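Local coordinates for protein, Family 18 Chitinase (Crocus vernus, PDB 3SIM) that probably hydrolyses chitin, as a plant glycoside hydrolase of family 18 built on a TIM barrel, at residues S34-Y39 with V80-A85. Residues are numbered along the deposited sequence; the frame is centred on the assembly and turned at random.
Sequences SFAVDY and VSLGGA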
ATOM      1  N   SER A  34       3.006  -6.892  -3.144  1.00  7.26           N
ATOM      2  CA  SER A  34       3.803  -5.936  -3.863  1.00  9.23           C
ATOM      3  C   SER A  34       4.803  -6.529  -4.850  1.00  8.35           C
ATOM      4  O   SER A  34       5.696  -7.190  -4.447  1.00  7.70           O
ATOM      5  CB  SER A  34       4.569  -5.038  -2.878  1.00  9.40           C
ATOM      6  OG  SER A  34       4.058  -5.005  -1.599  1.00 11.30           O
ATOM      7  N   PHE A  35       4.681  -6.268  -6.130  1.00  8.49           N
ATOM      8  CA  PHE A  35       3.747  -5.409  -6.798  1.00  8.34           C
ATOM      9  C   PHE A  35       3.191  -6.034  -8.123  1.00  9.64           C
ATOM     10  O   PHE A  35       3.743  -6.927  -8.670  1.00  9.07           O
ATOM     11  CB  PHE A  35       4.417  -4.082  -7.161  1.00  8.14           C
ATOM     12  CG  PHE A  35       4.893  -3.267  -5.999  1.00  8.02           C
ATOM     13  CD1 PHE A  35       4.094  -2.338  -5.432  1.00  4.72           C
ATOM     14  CD2 PHE A  35       6.157  -3.424  -5.502  1.00  9.53           C
ATOM     15  CE1 PHE A  35       4.524  -1.597  -4.405  1.00  8.44           C
ATOM     16  CE2 PHE A  35       6.595  -2.671  -4.450  1.00 10.77           C
ATOM     17  CZ  PHE A  35       5.779  -1.759  -3.902  1.00 10.00           C
ATOM     18  N   ALA A  36       2.087  -5.500  -8.584  1.00  9.92           N
ATOM     19  CA  ALA A  36       1.657  -5.623  -9.944  1.00  9.51           C
ATOM     20  C   ALA A  36       2.039  -4.334 -10.657  1.00 10.54           C
ATOM     21  O   ALA A  36       1.761  -3.288 -10.176  1.00 10.56           O
ATOM     22  CB  ALA A  36       0.206  -5.864 -10.038  1.00  8.67           C
ATOM     23  N   VAL A  37       2.721  -4.476 -11.783  1.00  9.57           N
ATOM     24  CA  VAL A  37       3.275  -3.401 -12.579  1.00 10.63           C
ATOM     25  C   VAL A  37       2.929  -3.520 -14.073  1.00 10.15           C
ATOM     26  O   VAL A  37       3.052  -4.562 -14.633  1.00 11.54           O
ATOM     27  CB  VAL A  37       4.830  -3.292 -12.436  1.00 10.27           C
ATOM     28  CG1 VAL A  37       5.320  -2.002 -12.929  1.00 11.38           C
ATOM     29  CG2 VAL A  37       5.309  -3.482 -11.060  1.00 11.16           C
ATOM     30  N   ASP A  38       2.561  -2.422 -14.693  1.00 10.58           N
ATOM     31  CA  ASP A  38       2.326  -2.373 -16.126  1.00  9.99           C
ATOM     32  C   ASP A  38       3.606  -2.122 -16.950  1.00 11.16           C
ATOM     33  O   ASP A  38       3.708  -1.162 -17.663  1.00 11.01           O
ATOM     34  CB  ASP A  38       1.184  -1.434 -16.512  1.00  9.86           C
ATOM     35  CG  ASP A  38       1.399   0.032 -16.089  1.00 12.73           C
ATOM     36  OD1 ASP A  38       2.054   0.309 -15.108  1.00 11.71           O
ATOM     37  OD2 ASP A  38       0.931   0.859 -16.813  1.00  8.99           O
ATOM     38  N   TYR A  39       4.545  -3.037 -16.784  1.00  9.89           N
ATOM     39  CA  TYR A  39       5.815  -3.087 -17.455  1.00 10.48           C
ATOM     40  C   TYR A  39       6.076  -4.526 -17.862  1.00 10.87           C
ATOM     41  O   TYR A  39       5.570  -5.424 -17.261  1.00  8.59           O
ATOM     42  CB  TYR A  39       6.947  -2.568 -16.562  1.00 10.69           C
ATOM     43  CG  TYR A  39       7.265  -1.066 -16.615  1.00 13.74           C
ATOM     44  CD1 TYR A  39       8.517  -0.608 -17.005  1.00 11.95           C
ATOM     45  CD2 TYR A  39       6.318  -0.114 -16.262  1.00 15.17           C
ATOM     46  CE1 TYR A  39       8.786   0.731 -17.045  1.00 15.75           C
ATOM     47  CE2 TYR A  39       6.591   1.215 -16.306  1.00 15.31           C
ATOM     48  CZ  TYR A  39       7.827   1.643 -16.697  1.00 16.15           C
ATOM     49  OH  TYR A  39       8.093   2.948 -16.714  1.00 20.34           O
ATOM     50  N   VAL A  80      -3.744  -5.999  -3.661  1.00  9.45           N
ATOM     51  CA  VAL A  80      -2.547  -5.824  -4.462  1.00  9.26           C
ATOM     52  C   VAL A  80      -2.175  -4.334  -4.666  1.00 10.36           C
ATOM     53  O   VAL A  80      -3.020  -3.515  -4.923  1.00 10.07           O
ATOM     54  CB  VAL A  80      -2.634  -6.586  -5.809  1.00  9.52           C
ATOM     55  CG1 VAL A  80      -3.761  -6.141  -6.589  1.00 10.98           C
ATOM     56  CG2 VAL A  80      -1.359  -6.432  -6.639  1.00  8.86           C
ATOM     57  N   SER A  81      -0.892  -4.027  -4.541  1.00  9.55           N
ATOM     58  CA  SER A  81      -0.353  -2.712  -4.790  1.00  7.45           C
ATOM     59  C   SER A  81       0.207  -2.536  -6.222  1.00  7.39           C
ATOM     60  O   SER A  81       1.016  -3.299  -6.674  1.00  7.50           O
ATOM     61  CB  SER A  81       0.675  -2.303  -3.720  1.00  7.29           C
ATOM     62  OG  SER A  81       1.167  -1.019  -3.844  1.00  5.06           O
ATOM     63  N   LEU A  82      -0.214  -1.487  -6.866  1.00  7.13           N
ATOM     64  CA  LEU A  82       0.199  -1.086  -8.191  1.00  8.84           C
ATOM     65  C   LEU A  82       1.431  -0.142  -8.190  1.00  9.55           C
ATOM     66  O   LEU A  82       1.498   0.811  -7.482  1.00 10.44           O
ATOM     67  CB  LEU A  82      -0.957  -0.437  -8.932  1.00  7.38           C
ATOM     68  CG  LEU A  82      -2.362  -1.042  -8.886  1.00 10.34           C
ATOM     69  CD1 LEU A  82      -3.305  -0.287  -9.723  1.00 10.14           C
ATOM     70  CD2 LEU A  82      -2.325  -2.468  -9.304  1.00  8.97           C
ATOM     71  N   GLY A  83       2.353  -0.434  -9.068  1.00 10.87           N
ATOM     72  CA  GLY A  83       3.530   0.357  -9.287  1.00  9.21           C
ATOM     73  C   GLY A  83       4.743   0.006  -8.493  1.00 10.55           C
ATOM     74  O   GLY A  83       5.447  -0.896  -8.814  1.00 10.68           O
ATOM     75  N   GLY A  84       4.985   0.725  -7.442  1.00 11.07           N
ATOM     76  CA  GLY A  84       6.228   0.612  -6.712  1.00 11.50           C
ATOM     77  C   GLY A  84       7.349   1.446  -7.319  1.00 13.71           C
ATOM     78  O   GLY A  84       7.158   1.948  -8.352  1.00 14.96           O
ATOM     79  N   ALA A  85       8.494   1.564  -6.659  1.00 14.81           N
ATOM     80  CA  ALA A  85       9.620   2.340  -7.134  1.00 16.12           C
ATOM     81  C   ALA A  85      10.347   1.886  -8.387  1.00 16.17           C
ATOM     82  O   ALA A  85      10.616   2.681  -9.199  1.00 14.98           O
ATOM     83  CB  ALA A  85      10.630   2.588  -6.051  1.00 16.64           C
TER
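The carbonyl oxygen of A36 is gripped by two donors on the neighbouring strand: G83 N gives A36 O a hydrogen bond of 3.1 Å, and L82 CA adds a C-H...O contact from 3.4 Å. The N-H of the same residue, A36, goes the other way, to S81 O, two residues before G83, with an N-H...O angle of 155°, so A36 is tied at both ends in parallel pairing. A36 CB lies 3.8 Å from V80 CG2, with L82 CD2 a little farther off.

F35 follows a cis peptide bond, and its ring, with CG anti to the carbonyl carbon (chi1 -63°), reaches across to S81 and G84. It is sandwiched: S34 CB sits over the centre of one face, while G84 CA makes a CH-pi contact with the opposite face, 3.7 Å from the centroid of the F35 ring. A side chain on G84 would run into the ring. S81 OG comes up at the ring edge, 3.5 Å from F35 CE1, though its polar partner is D123 OD2. Replacing F35 by an alanine would probably strip G84 of its aromatic cover and open a gap beside S81. Past the ring, V37 CG2 touches G83 O at 3.4 Å.

Non-proline cis peptides are known near the substrate cleft of family 18 chitinases, and the one between S34 and F35 is consistent with that. Here strands 28-37 and 76-83 are parallel neighbours in the TIM barrel, strand 2-7 pairing with the first and strand 121-125 with the second; from that last strand D125 touches both F35 and S81, and I124 meets L82.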